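Long-range contacts in glideosome-associated protein 50 (Plasmodium falciparum 3D7, PDB 3TGH), which probably helps assemble and anchor the glideosome, the parasite's gliding and invasion machinery, at the inner membrane complex, on a purple acid phosphatase fold that binds metal cations: residues A[236-242]-A[266-272]; A[39-43]-A[195-199]; A[252-258]-A[272-276]; A[226-232]-A[245-251]. All blocks are in the same frame, centred on the assembly; numbering follows the deposited sequence.

In the fold
Interactions 1 and 4 belong to one mixed sheet. In interaction 4 its parallel strands 228-231 and 245-250 pair in the buried interior; in interaction 1 strand 237-242 pairs with the outermost strand 267-271, where burial is partial and a salt bridge and a carboxylate join the backbone ladder. Strand 237-242 also pairs with 245-250, linking the two contacts. Interaction 2 is the most central. It uses few bonds, joining strand-end turns of the two sheets beside the metal site. Interaction 3, partly buried, ties the loop after strand 245-250 to the start of strand 275-282 through the hydroxyl and carbonyl of one serine and the packing of an isoleucine, and shares Ser272 with interaction 1.

Interaction 1: A[236-242]-A[266-272]; sequences NMEVIED and KSLFFSS
Met237 and Ser271 open an antiparallel ladder between strands 237-242 and 267-271. Met237 N reaches Ser271 O at 2.7 Å, with a nearly straight N-H...O angle. Ser271 N returns a bond to Met237 O. Further along, the ladder meets a classic beta bulge: Leu268 and Phe269 both face Val239. Leu268 N binds Val239 O at 2.8 Å, while Val239 N binds Phe269 O at 3.1 Å. Beyond the bulge, Glu241 N reaches Lys266 O.

Two side-chain polar contacts add to this. Glu238 sets CG anti to its backbone N (chi1 176°) and stays extended beyond it, which carries OE2 to Ser267. The hydroxyl of Ser267 donates to Glu238 OE2 at 2.7 Å, on the anti lone pair. That oxygen also bonds Ser204 OG. Lys266 runs out extended, and its NZ forms a salt bridge with Asp242 OD1 at 2.6 Å.

The aromatic contacts lie on both faces of the sheet. On the Glu238 side, the Phe270 ring has Met237 O over one face and the Glu238 carboxylate at its edge, the two planes almost perpendicular (87°). Asn236 ND2 comes within 3.3 Å of Phe270 CE1, its amide plane 30° from the ring. On the other side, Val239 CG1 sits at the edge of the Phe269 ring and touches Phe269 CB at 3.8 Å. Tyr300 stacks on the same ring.

Two hydroxyls therefore grip Glu238 OE2 within a buried side chain, which probably helps to stabilise its negative charge. The outer strand is held by backbone bonds along most of its length, with an ion pair at one end.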
loop_
_atom_site.group_PDB
_atom_site.type_symbol
_atom_site.label_atom_id
_atom_site.label_comp_id
_atom_site.label_asym_id
_atom_site.label_seq_id
_atom_site.Cartn_x
_atom_site.Cartn_y
_atom_site.Cartn_z
ATOM N N ASN A 236 6.436 -5.533 11.265
ATOM C CA ASN A 236 7.570 -6.315 10.807
ATOM C C ASN A 236 7.625 -6.275 9.290
ATOM O O ASN A 236 6.760 -5.658 8.637
ATOM C CB ASN A 236 7.478 -7.761 11.325
ATOM C CG ASN A 236 6.221 -8.476 10.865
ATOM O OD1 ASN A 236 5.256 -8.593 11.617
ATOM N ND2 ASN A 236 6.228 -8.965 9.632
ATOM N N MET A 237 8.651 -6.904 8.734
ATOM C CA MET A 237 8.744 -7.094 7.294
ATOM C C MET A 237 8.657 -8.581 7.015
ATOM O O MET A 237 9.180 -9.396 7.784
ATOM C CB MET A 237 10.052 -6.508 6.752
ATOM C CG MET A 237 10.110 -4.981 6.862
ATOM S SD MET A 237 11.608 -4.213 6.168
ATOM C CE MET A 237 12.882 -5.141 6.982
ATOM N N GLU A 238 7.986 -8.940 5.930
ATOM C CA GLU A 238 7.853 -10.341 5.546
ATOM C C GLU A 238 7.451 -10.489 4.087
ATOM O O GLU A 238 6.785 -9.609 3.519
ATOM C CB GLU A 238 6.812 -11.044 6.432
ATOM C CG GLU A 238 6.532 -12.506 6.033
ATOM C CD GLU A 238 5.896 -13.330 7.137
ATOM O OE1 GLU A 238 5.042 -12.804 7.885
ATOM O OE2 GLU A 238 6.245 -14.522 7.247
ATOM N N VAL A 239 7.864 -11.598 3.482
ATOM C CA VAL A 239 7.270 -12.036 2.230
ATOM C C VAL A 239 6.852 -13.508 2.338
ATOM O O VAL A 239 7.650 -14.382 2.725
ATOM C CB VAL A 239 8.182 -11.757 0.997
ATOM C CG1 VAL A 239 9.579 -12.297 1.204
ATOM C CG2 VAL A 239 7.544 -12.324 -0.284
ATOM N N ILE A 240 5.571 -13.745 2.060
ATOM C CA ILE A 240 4.984 -15.075 1.965
ATOM C C ILE A 240 4.540 -15.265 0.524
ATOM O O ILE A 240 3.792 -14.440 -0.005
ATOM C CB ILE A 240 3.786 -15.208 2.921
ATOM C CG1 ILE A 240 4.291 -15.273 4.367
ATOM C CG2 ILE A 240 2.931 -16.441 2.575
ATOM C CD1 ILE A 240 3.208 -15.091 5.417
ATOM N N GLU A 241 5.017 -16.321 -0.129
ATOM C CA GLU A 241 4.681 -16.546 -1.532
ATOM C C GLU A 241 3.868 -17.813 -1.684
ATOM O O GLU A 241 4.251 -18.868 -1.175
ATOM C CB GLU A 241 5.930 -16.607 -2.417
ATOM C CG GLU A 241 5.596 -16.429 -3.905
ATOM C CD GLU A 241 6.801 -16.542 -4.826
ATOM O OE1 GLU A 241 7.879 -16.007 -4.488
ATOM O OE2 GLU A 241 6.654 -17.160 -5.907
ATOM N N ASP A 242 2.751 -17.693 -2.399
ATOM C CA ASP A 242 1.789 -18.772 -2.561
ATOM C C ASP A 242 1.042 -18.596 -3.884
ATOM O O ASP A 242 0.390 -17.573 -4.093
ATOM C CB ASP A 242 0.804 -18.758 -1.388
ATOM C CG ASP A 242 -0.392 -19.671 -1.607
ATOM O OD1 ASP A 242 -0.213 -20.907 -1.617
ATOM O OD2 ASP A 242 -1.519 -19.145 -1.758
ATOM N N LYS A 266 4.964 -20.965 4.130
ATOM C CA LYS A 266 5.374 -20.377 2.853
ATOM C C LYS A 266 6.078 -19.022 3.009
ATOM O O LYS A 266 6.228 -18.277 2.039
ATOM C CB LYS A 266 4.163 -20.263 1.926
ATOM C CG LYS A 266 3.648 -21.621 1.459
ATOM C CD LYS A 266 2.683 -21.506 0.293
ATOM C CE LYS A 266 2.502 -22.843 -0.418
ATOM N NZ LYS A 266 1.698 -22.696 -1.668
ATOM N N SER A 267 6.523 -18.711 4.224
ATOM C CA SER A 267 7.323 -17.515 4.451
ATOM C C SER A 267 8.726 -17.712 3.874
ATOM O O SER A 267 9.389 -18.719 4.144
ATOM C CB SER A 267 7.402 -17.191 5.943
ATOM O OG SER A 267 8.179 -16.034 6.166
ATOM N N LEU A 268 9.166 -16.749 3.070
ATOM C CA LEU A 268 10.494 -16.779 2.469
ATOM C C LEU A 268 11.479 -15.900 3.236
ATOM O O LEU A 268 12.688 -16.105 3.172
ATOM C CB LEU A 268 10.421 -16.313 1.013
ATOM C CG LEU A 268 9.590 -17.183 0.065
ATOM C CD1 LEU A 268 9.488 -16.506 -1.300
ATOM C CD2 LEU A 268 10.190 -18.576 -0.054
ATOM N N PHE A 269 10.952 -14.916 3.952
ATOM C CA PHE A 269 11.766 -13.973 4.686
ATOM C C PHE A 269 10.915 -13.292 5.737
ATOM O O PHE A 269 9.760 -12.944 5.475
ATOM C CB PHE A 269 12.337 -12.922 3.720
ATOM C CG PHE A 269 12.755 -11.639 4.386
ATOM C CD1 PHE A 269 13.934 -11.567 5.105
ATOM C CD2 PHE A 269 11.969 -10.499 4.280
ATOM C CE1 PHE A 269 14.326 -10.382 5.713
ATOM C CE2 PHE A 269 12.353 -9.312 4.890
ATOM C CZ PHE A 269 13.532 -9.256 5.610
ATOM N N PHE A 270 11.490 -13.108 6.920
ATOM C CA PHE A 270 10.842 -12.363 7.992
ATOM C C PHE A 270 11.891 -11.574 8.761
ATOM O O PHE A 270 12.955 -12.102 9.080
ATOM C CB PHE A 270 10.116 -13.309 8.954
ATOM C CG PHE A 270 9.395 -12.605 10.072
ATOM C CD1 PHE A 270 8.025 -12.413 10.017
ATOM C CD2 PHE A 270 10.090 -12.135 11.184
ATOM C CE1 PHE A 270 7.349 -11.765 11.041
ATOM C CE2 PHE A 270 9.428 -11.483 12.204
ATOM C CZ PHE A 270 8.050 -11.292 12.134
ATOM N N SER A 271 11.575 -10.320 9.082
ATOM C CA SER A 271 12.431 -9.506 9.941
ATOM C C SER A 271 11.599 -8.549 10.785
ATOM O O SER A 271 10.655 -7.937 10.291
ATOM C CB SER A 271 13.422 -8.703 9.103
ATOM O OG SER A 271 14.235 -7.887 9.925
ATOM N N SER A 272 11.965 -8.415 12.055
ATOM C CA SER A 272 11.327 -7.455 12.944
ATOM C C SER A 272 11.998 -6.078 12.857
ATOM O O SER A 272 11.575 -5.151 13.537
ATOM C CB SER A 272 11.352 -7.969 14.390
ATOM O OG SER A 272 12.678 -8.126 14.849
#

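Interaction 2: A[39-43]-A[195-199]; sequences VSPGS and VVGDQ
Gly42 lies against Asp198 where two strand ends meet, their CA atoms 3.7 Å apart. The one direct hydrogen bond runs from Gly42 N to Gly197 O, 3.1 Å long and fairly straight at the proton. The N-H arrives above the carbonyl plane, 38° out of it, and so misses the lone pairs. Pro41 CB packs on the same oxygen at 3.3 Å. Asp198 OD1 comes down on the Gly42 backbone, 3.2 Å from Gly42 CA. Gly42 has a positive phi of 67°, a value that favours glycine.

The apolar part lies behind this. Val196 turns CG1 anti to its own backbone N (chi1 177°), which carries that methyl to Pro41, 3.9 Å from Pro41 CA. Its other methyl, CG2, meets Val39 CG2 at 4.3 Å.

A water forms the next shell. It accepts from Ser43 OG at 2.6 Å and donates to Asp198 OD1 at 2.7 Å, joining two side chains that do not bond directly. Asp198 OD2 takes bonds from His233 ND1 and Thr82 N. Because His233 binds a metal cation, Asp198 probably helps, as a second-shell residue, to orient this imidazole. Further out, Ser43 N is held by Asp11 OD1.

The two segments continue strands 37-40 and 192-196, which belong to different sheets. Turns that run from strand ends into the metal site, at the junction of two beta sheets, are characteristic of the calcineurin-like metallophosphoesterase fold.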
loop_
_atom_site.group_PDB
_atom_site.type_symbol
_atom_site.label_atom_id
_atom_site.label_comp_id
_atom_site.label_asym_id
_atom_site.label_seq_id
_atom_site.Cartn_x
_atom_site.Cartn_y
_atom_site.Cartn_z
ATOM N N VAL A 39 3.881 4.299 -1.799
ATOM C CA VAL A 39 2.613 3.781 -1.319
ATOM C C VAL A 39 2.757 3.509 0.171
ATOM O O VAL A 39 3.850 3.185 0.647
ATOM C CB VAL A 39 2.153 2.489 -2.046
ATOM C CG1 VAL A 39 2.028 2.719 -3.556
ATOM C CG2 VAL A 39 3.094 1.315 -1.748
ATOM N N SER A 40 1.658 3.627 0.905
ATOM C CA SER A 40 1.692 3.423 2.354
ATOM C C SER A 40 0.657 2.412 2.828
ATOM O O SER A 40 -0.511 2.759 2.975
ATOM C CB SER A 40 1.491 4.754 3.072
ATOM O OG SER A 40 1.562 4.586 4.480
ATOM N N PRO A 41 1.082 1.151 3.044
ATOM C CA PRO A 41 0.196 0.169 3.635
ATOM C C PRO A 41 0.069 0.400 5.135
ATOM O O PRO A 41 0.639 1.344 5.679
ATOM C CB PRO A 41 0.895 -1.156 3.317
ATOM C CG PRO A 41 2.328 -0.822 3.366
ATOM C CD PRO A 41 2.425 0.580 2.804
ATOM N N GLY A 42 -0.700 -0.444 5.799
ATOM C CA GLY A 42 -0.886 -0.324 7.237
ATOM C C GLY A 42 -1.635 0.932 7.622
ATOM O O GLY A 42 -2.394 1.485 6.825
ATOM N N SER A 43 -1.416 1.384 8.848
ATOM C CA SER A 43 -1.956 2.659 9.311
ATOM C C SER A 43 -0.999 3.796 8.951
ATOM O O SER A 43 0.167 3.568 8.616
ATOM C CB SER A 43 -2.178 2.636 10.825
ATOM O OG SER A 43 -3.227 1.746 11.176
ATOM N N VAL A 195 -1.953 -4.663 -4.980
ATOM C CA VAL A 195 -2.982 -4.233 -4.048
ATOM C C VAL A 195 -2.302 -3.807 -2.742
ATOM O O VAL A 195 -1.333 -4.435 -2.308
ATOM C CB VAL A 195 -4.010 -5.355 -3.802
ATOM C CG1 VAL A 195 -5.099 -4.901 -2.842
ATOM C CG2 VAL A 195 -4.625 -5.831 -5.131
ATOM N N VAL A 196 -2.798 -2.723 -2.153
ATOM C CA VAL A 196 -2.224 -2.126 -0.946
ATOM C C VAL A 196 -3.317 -1.962 0.096
ATOM O O VAL A 196 -4.386 -1.417 -0.206
ATOM C CB VAL A 196 -1.634 -0.720 -1.271
ATOM C CG1 VAL A 196 -1.089 -0.056 -0.010
ATOM C CG2 VAL A 196 -0.548 -0.829 -2.342
ATOM N N GLY A 197 -3.075 -2.437 1.322
ATOM C CA GLY A 197 -4.061 -2.340 2.387
ATOM C C GLY A 197 -3.407 -2.357 3.755
ATOM O O GLY A 197 -2.168 -2.329 3.870
ATOM N N ASP A 198 -4.234 -2.412 4.793
ATOM C CA ASP A 198 -3.737 -2.420 6.173
ATOM C C ASP A 198 -3.499 -3.866 6.673
ATOM O O ASP A 198 -2.360 -4.265 6.923
ATOM C CB ASP A 198 -4.706 -1.665 7.087
ATOM C CG ASP A 198 -4.354 -1.799 8.562
ATOM O OD1 ASP A 198 -3.151 -1.790 8.893
ATOM O OD2 ASP A 198 -5.279 -1.885 9.391
ATOM N N GLN A 199 -4.574 -4.633 6.799
ATOM C CA GLN A 199 -4.517 -5.973 7.379
ATOM C C GLN A 199 -4.024 -7.035 6.376
ATOM O O GLN A 199 -4.603 -7.190 5.297
ATOM C CB GLN A 199 -5.905 -6.353 7.916
ATOM C CG GLN A 199 -6.050 -7.781 8.396
ATOM C CD GLN A 199 -5.204 -8.088 9.606
ATOM O OE1 GLN A 199 -5.298 -7.411 10.631
ATOM N NE2 GLN A 199 -4.382 -9.135 9.505
HETATM O O HOH W 1 -2.296 -0.705 11.255
#

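Interaction 3: A[252-258]-A[272-276]; sequences SGSMSQG and SDIGF
Ser252 and Ile274 meet at the end of the metallophosphoesterase beta sandwich, where the loop after strand 245-250 lies along the chain that leads into strand 275-282. The hydroxyl of Ser252 donates to Asp273 O at 2.7 Å, in the carbonyl plane and on a lone pair. Its first torsion (chi1 65°) sets OG between the backbone N and the carbonyl carbon and aims it at this acceptor. Ser252 O receives Gly275 N at 3.0 Å, from above the carbonyl plane. Ser252 is thus gripped through both its side chain and its carbonyl. A water accepts from Ser252 N and makes a weak bond to Gly275 O.

Ile274 lies over the loop. Its CG2 approaches Ser252 O at 3.2 Å, and its CD1 reaches Ser254 O at 3.6 Å. Helix 17-32 borders the same region: Asn22 ND2 bonds both Gly253 O and Gly275 O. Gln257 OE1 takes a bond from Asn235 N, tying the loop to the chain just after the metal ligand His233.

Near the surface, Ser256 OG lies 2.4 Å from Ser272 O, too short for the details of the bond to be trusted. Ser272 OG bonds Lys259 NZ, while Ser272 CB packs 3.4 Å from Gln257 O.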
loop_
_atom_site.group_PDB
_atom_site.type_symbol
_atom_site.label_atom_id
_atom_site.label_comp_id
_atom_site.label_asym_id
_atom_site.label_seq_id
_atom_site.Cartn_x
_atom_site.Cartn_y
_atom_site.Cartn_z
ATOM N N SER A 252 6.786 -1.915 9.526
ATOM C CA SER A 252 7.762 -1.488 10.530
ATOM C C SER A 252 8.389 -0.121 10.207
ATOM O O SER A 252 9.581 0.097 10.418
ATOM C CB SER A 252 8.826 -2.584 10.721
ATOM O OG SER A 252 9.614 -2.778 9.555
ATOM N N GLY A 253 7.574 0.814 9.720
ATOM C CA GLY A 253 8.054 2.163 9.422
ATOM C C GLY A 253 8.488 2.978 10.639
ATOM O O GLY A 253 9.278 3.913 10.504
ATOM N N SER A 254 7.948 2.657 11.816
ATOM C CA SER A 254 8.315 3.355 13.062
ATOM C C SER A 254 8.536 2.444 14.279
ATOM O O SER A 254 9.169 2.866 15.243
ATOM C CB SER A 254 7.256 4.392 13.440
ATOM O OG SER A 254 6.021 3.783 13.781
ATOM N N MET A 255 7.997 1.227 14.236
ATOM C CA MET A 255 7.998 0.316 15.386
ATOM C C MET A 255 8.319 -1.084 14.944
ATOM O O MET A 255 8.073 -1.457 13.799
ATOM C CB MET A 255 6.611 0.245 16.037
ATOM C CG MET A 255 6.038 1.547 16.515
ATOM S SD MET A 255 4.356 1.294 17.118
ATOM C CE MET A 255 3.463 0.969 15.593
ATOM N N SER A 256 8.810 -1.871 15.893
ATOM C CA SER A 256 9.145 -3.260 15.673
ATOM C C SER A 256 8.488 -4.117 16.750
ATOM O O SER A 256 8.558 -3.797 17.935
ATOM C CB SER A 256 10.658 -3.448 15.751
ATOM O OG SER A 256 10.996 -4.829 15.799
ATOM N N GLN A 257 7.841 -5.195 16.333
ATOM C CA GLN A 257 7.452 -6.242 17.266
ATOM C C GLN A 257 8.129 -7.516 16.779
ATOM O O GLN A 257 8.154 -7.791 15.568
ATOM C CB GLN A 257 5.931 -6.370 17.395
ATOM C CG GLN A 257 5.202 -6.631 16.106
ATOM C CD GLN A 257 3.707 -6.298 16.158
ATOM O OE1 GLN A 257 2.994 -6.514 15.184
ATOM N NE2 GLN A 257 3.236 -5.781 17.290
ATOM N N GLY A 258 8.684 -8.265 17.731
ATOM C CA GLY A 258 9.678 -9.315 17.475
ATOM C C GLY A 258 9.275 -10.436 16.538
ATOM O O GLY A 258 8.318 -10.310 15.787
ATOM N N SER A 272 11.965 -8.415 12.055
ATOM C CA SER A 272 11.327 -7.455 12.944
ATOM C C SER A 272 11.998 -6.078 12.857
ATOM O O SER A 272 11.575 -5.151 13.537
ATOM C CB SER A 272 11.352 -7.969 14.390
ATOM O OG SER A 272 12.678 -8.126 14.849
ATOM N N ASP A 273 13.028 -5.942 12.016
ATOM C CA ASP A 273 13.735 -4.670 11.852
ATOM C C ASP A 273 12.794 -3.548 11.394
ATOM O O ASP A 273 11.895 -3.778 10.589
ATOM C CB ASP A 273 14.865 -4.786 10.820
ATOM C CG ASP A 273 16.073 -5.553 11.335
ATOM O OD1 ASP A 273 15.969 -6.229 12.381
ATOM O OD2 ASP A 273 17.133 -5.470 10.674
ATOM N N ILE A 274 13.022 -2.346 11.916
ATOM C CA ILE A 274 12.383 -1.139 11.404
ATOM C C ILE A 274 12.964 -0.888 10.021
ATOM O O ILE A 274 14.179 -0.972 9.827
ATOM C CB ILE A 274 12.609 0.054 12.363
ATOM C CG1 ILE A 274 11.754 -0.139 13.611
ATOM C CG2 ILE A 274 12.270 1.392 11.695
ATOM C CD1 ILE A 274 12.081 0.817 14.732
ATOM N N GLY A 275 12.095 -0.630 9.050
ATOM C CA GLY A 275 12.540 -0.498 7.674
ATOM C C GLY A 275 11.442 -0.177 6.684
ATOM O O GLY A 275 10.398 0.362 7.046
ATOM N N PHE A 276 11.692 -0.515 5.426
ATOM C CA PHE A 276 10.775 -0.195 4.339
ATOM C C PHE A 276 11.123 -1.051 3.129
ATOM O O PHE A 276 12.122 -1.782 3.150
ATOM C CB PHE A 276 10.857 1.305 4.001
ATOM C CG PHE A 276 12.234 1.770 3.592
ATOM C CD1 PHE A 276 12.618 1.765 2.256
ATOM C CD2 PHE A 276 13.135 2.228 4.539
ATOM C CE1 PHE A 276 13.889 2.175 1.882
ATOM C CE2 PHE A 276 14.400 2.653 4.180
ATOM C CZ PHE A 276 14.781 2.633 2.849
HETATM O O HOH W 2 8.388 -2.260 7.128
#

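Interaction 4: A[226-232]-A[245-251]; sequences VDLYISG and MAHITCG
Leu228 and Ile248 make the main knob of this contact. The CD1 methyl of Ile248 packs against the CG-CD2 branch of Leu228, 3.7 Å from Leu228 CD2 and equally close to its CG. The two side chains cross at a slant. The other branch, Leu228 CD1, covers the small Ala246 methyl at 4.1 Å, so the short residue makes the hollow for the longer one. Ile230 lies on the same face and brings CG1 near Ile248 CB. Strand 285-292 packs over this face through Ile286, Thr288 and Phe290.

The opposite face carries Tyr229, His247, Ser231 and Thr249. His247 ND1 lies at the edge of the Tyr229 ring, 4.3 Å from Tyr229 CD2. The phenol reaches on to Gln199 O, and Tyr202 meets the imidazole edge-to-face. Thr249 sets OG1 beside its backbone N (chi1 -52°), which leaves CG2 anti to that N and lays the methyl 3.8 Å from Gly232 O. At the other end Met245 bends round Val226, its CG 3.4 Å from Val226 O.

Between the two faces runs a regular parallel ladder. Ala246 N binds Asp227 O, Tyr229 N binds Ala246 O, and Ile248 N binds Tyr229 O. Ser231 N then takes Ile248 O at 2.8 Å, and Cys250 N takes Ser231 O. At the end Gly232 and Gly251 close up, their CA atoms 3.9 Å apart.

Strands 228-231 and 245-250 thus form a buried parallel pair within one sheet of the metallophosphoesterase beta sandwich, and the first of them leads directly to the metal ligand His233.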
loop_
_atom_site.group_PDB
_atom_site.type_symbol
_atom_site.label_atom_id
_atom_site.label_comp_id
_atom_site.label_asym_id
_atom_site.label_seq_id
_atom_site.Cartn_x
_atom_site.Cartn_y
_atom_site.Cartn_z
ATOM N N VAL A 226 -3.374 -11.335 -9.339
ATOM C CA VAL A 226 -2.663 -10.266 -8.670
ATOM C C VAL A 226 -1.231 -10.699 -8.353
ATOM O O VAL A 226 -0.986 -11.846 -7.968
ATOM C CB VAL A 226 -3.422 -9.845 -7.387
ATOM C CG1 VAL A 226 -2.543 -9.017 -6.456
ATOM C CG2 VAL A 226 -4.708 -9.103 -7.778
ATOM N N ASP A 227 -0.294 -9.775 -8.516
ATOM C CA ASP A 227 1.123 -10.056 -8.297
ATOM C C ASP A 227 1.520 -9.921 -6.830
ATOM O O ASP A 227 2.123 -10.838 -6.257
ATOM C CB ASP A 227 1.975 -9.119 -9.159
ATOM C CG ASP A 227 1.768 -9.355 -10.641
ATOM O OD1 ASP A 227 2.191 -10.421 -11.143
ATOM O OD2 ASP A 227 1.175 -8.479 -11.308
ATOM N N LEU A 228 1.180 -8.777 -6.236
ATOM C CA LEU A 228 1.548 -8.438 -4.860
ATOM C C LEU A 228 0.345 -7.927 -4.074
ATOM O O LEU A 228 -0.403 -7.081 -4.566
ATOM C CB LEU A 228 2.568 -7.303 -4.844
ATOM C CG LEU A 228 4.074 -7.529 -4.860
ATOM C CD1 LEU A 228 4.507 -8.428 -5.981
ATOM C CD2 LEU A 228 4.746 -6.166 -4.941
ATOM N N TYR A 229 0.186 -8.409 -2.845
ATOM C CA TYR A 229 -0.661 -7.731 -1.870
ATOM C C TYR A 229 0.264 -7.209 -0.779
ATOM O O TYR A 229 0.894 -7.987 -0.070
ATOM C CB TYR A 229 -1.743 -8.651 -1.277
ATOM C CG TYR A 229 -2.540 -7.986 -0.162
ATOM C CD1 TYR A 229 -3.100 -6.724 -0.339
ATOM C CD2 TYR A 229 -2.707 -8.596 1.070
ATOM C CE1 TYR A 229 -3.809 -6.099 0.671
ATOM C CE2 TYR A 229 -3.433 -7.979 2.094
ATOM C CZ TYR A 229 -3.973 -6.725 1.889
ATOM O OH TYR A 229 -4.684 -6.090 2.883
ATOM N N ILE A 230 0.381 -5.885 -0.699
ATOM C CA ILE A 230 1.250 -5.211 0.259
ATOM C C ILE A 230 0.412 -4.701 1.427
ATOM O O ILE A 230 -0.537 -3.928 1.236
ATOM C CB ILE A 230 2.001 -4.019 -0.399
ATOM C CG1 ILE A 230 2.720 -4.466 -1.685
ATOM C CG2 ILE A 230 2.977 -3.384 0.617
ATOM C CD1 ILE A 230 3.342 -3.306 -2.508
ATOM N N SER A 231 0.741 -5.155 2.633
ATOM C CA SER A 231 -0.005 -4.779 3.822
ATOM C C SER A 231 0.949 -4.329 4.921
ATOM O O SER A 231 2.172 -4.361 4.757
ATOM C CB SER A 231 -0.865 -5.957 4.286
ATOM O OG SER A 231 -0.055 -7.078 4.552
ATOM N N GLY A 232 0.378 -3.879 6.029
ATOM C CA GLY A 232 1.141 -3.425 7.178
ATOM C C GLY A 232 0.543 -4.076 8.405
ATOM O O GLY A 232 0.420 -5.299 8.454
ATOM N N MET A 245 1.565 -15.453 -6.157
ATOM C CA MET A 245 1.227 -14.174 -5.543
ATOM C C MET A 245 2.116 -13.975 -4.332
ATOM O O MET A 245 2.262 -14.884 -3.510
ATOM C CB MET A 245 -0.240 -14.131 -5.109
ATOM C CG MET A 245 -0.687 -12.744 -4.651
ATOM S SD MET A 245 -2.379 -12.637 -4.033
ATOM C CE MET A 245 -3.269 -13.616 -5.245
ATOM N N ALA A 246 2.714 -12.794 -4.231
ATOM C CA ALA A 246 3.524 -12.443 -3.081
ATOM C C ALA A 246 2.693 -11.622 -2.095
ATOM O O ALA A 246 2.077 -10.627 -2.463
ATOM C CB ALA A 246 4.756 -11.665 -3.507
ATOM N N HIS A 247 2.692 -12.053 -0.841
ATOM C CA HIS A 247 2.110 -11.288 0.245
ATOM C C HIS A 247 3.261 -10.606 0.959
ATOM O O HIS A 247 4.138 -11.267 1.515
ATOM C CB HIS A 247 1.348 -12.213 1.195
ATOM C CG HIS A 247 0.220 -12.943 0.541
ATOM N ND1 HIS A 247 -1.096 -12.557 0.681
ATOM C CD2 HIS A 247 0.212 -14.019 -0.283
ATOM C CE1 HIS A 247 -1.867 -13.374 -0.016
ATOM N NE2 HIS A 247 -1.097 -14.273 -0.606
ATOM N N ILE A 248 3.279 -9.283 0.915
ATOM C CA ILE A 248 4.360 -8.529 1.505
ATOM C C ILE A 248 3.828 -7.742 2.686
ATOM O O ILE A 248 2.879 -6.965 2.536
ATOM C CB ILE A 248 4.982 -7.567 0.489
ATOM C CG1 ILE A 248 5.646 -8.350 -0.651
ATOM C CG2 ILE A 248 5.978 -6.652 1.184
ATOM C CD1 ILE A 248 6.183 -7.473 -1.763
ATOM N N THR A 249 4.432 -7.954 3.857
ATOM C CA THR A 249 4.180 -7.113 5.009
ATOM C C THR A 249 5.297 -6.078 5.108
ATOM O O THR A 249 6.496 -6.406 5.056
ATOM C CB THR A 249 4.120 -7.894 6.328
ATOM O OG1 THR A 249 3.203 -8.982 6.200
ATOM C CG2 THR A 249 3.663 -6.975 7.457
ATOM N N CYS A 250 4.885 -4.827 5.236
ATOM C CA CYS A 250 5.796 -3.705 5.355
ATOM C C CYS A 250 5.200 -2.775 6.403
ATOM O O CYS A 250 4.711 -1.688 6.090
ATOM C CB CYS A 250 5.964 -3.035 3.990
ATOM S SG CYS A 250 7.234 -1.781 3.932
ATOM N N GLY A 251 5.218 -3.231 7.655
ATOM C CA GLY A 251 4.555 -2.526 8.755
ATOM C C GLY A 251 5.487 -1.968 9.817
ATOM O O GLY A 251 5.032 -1.549 10.883
#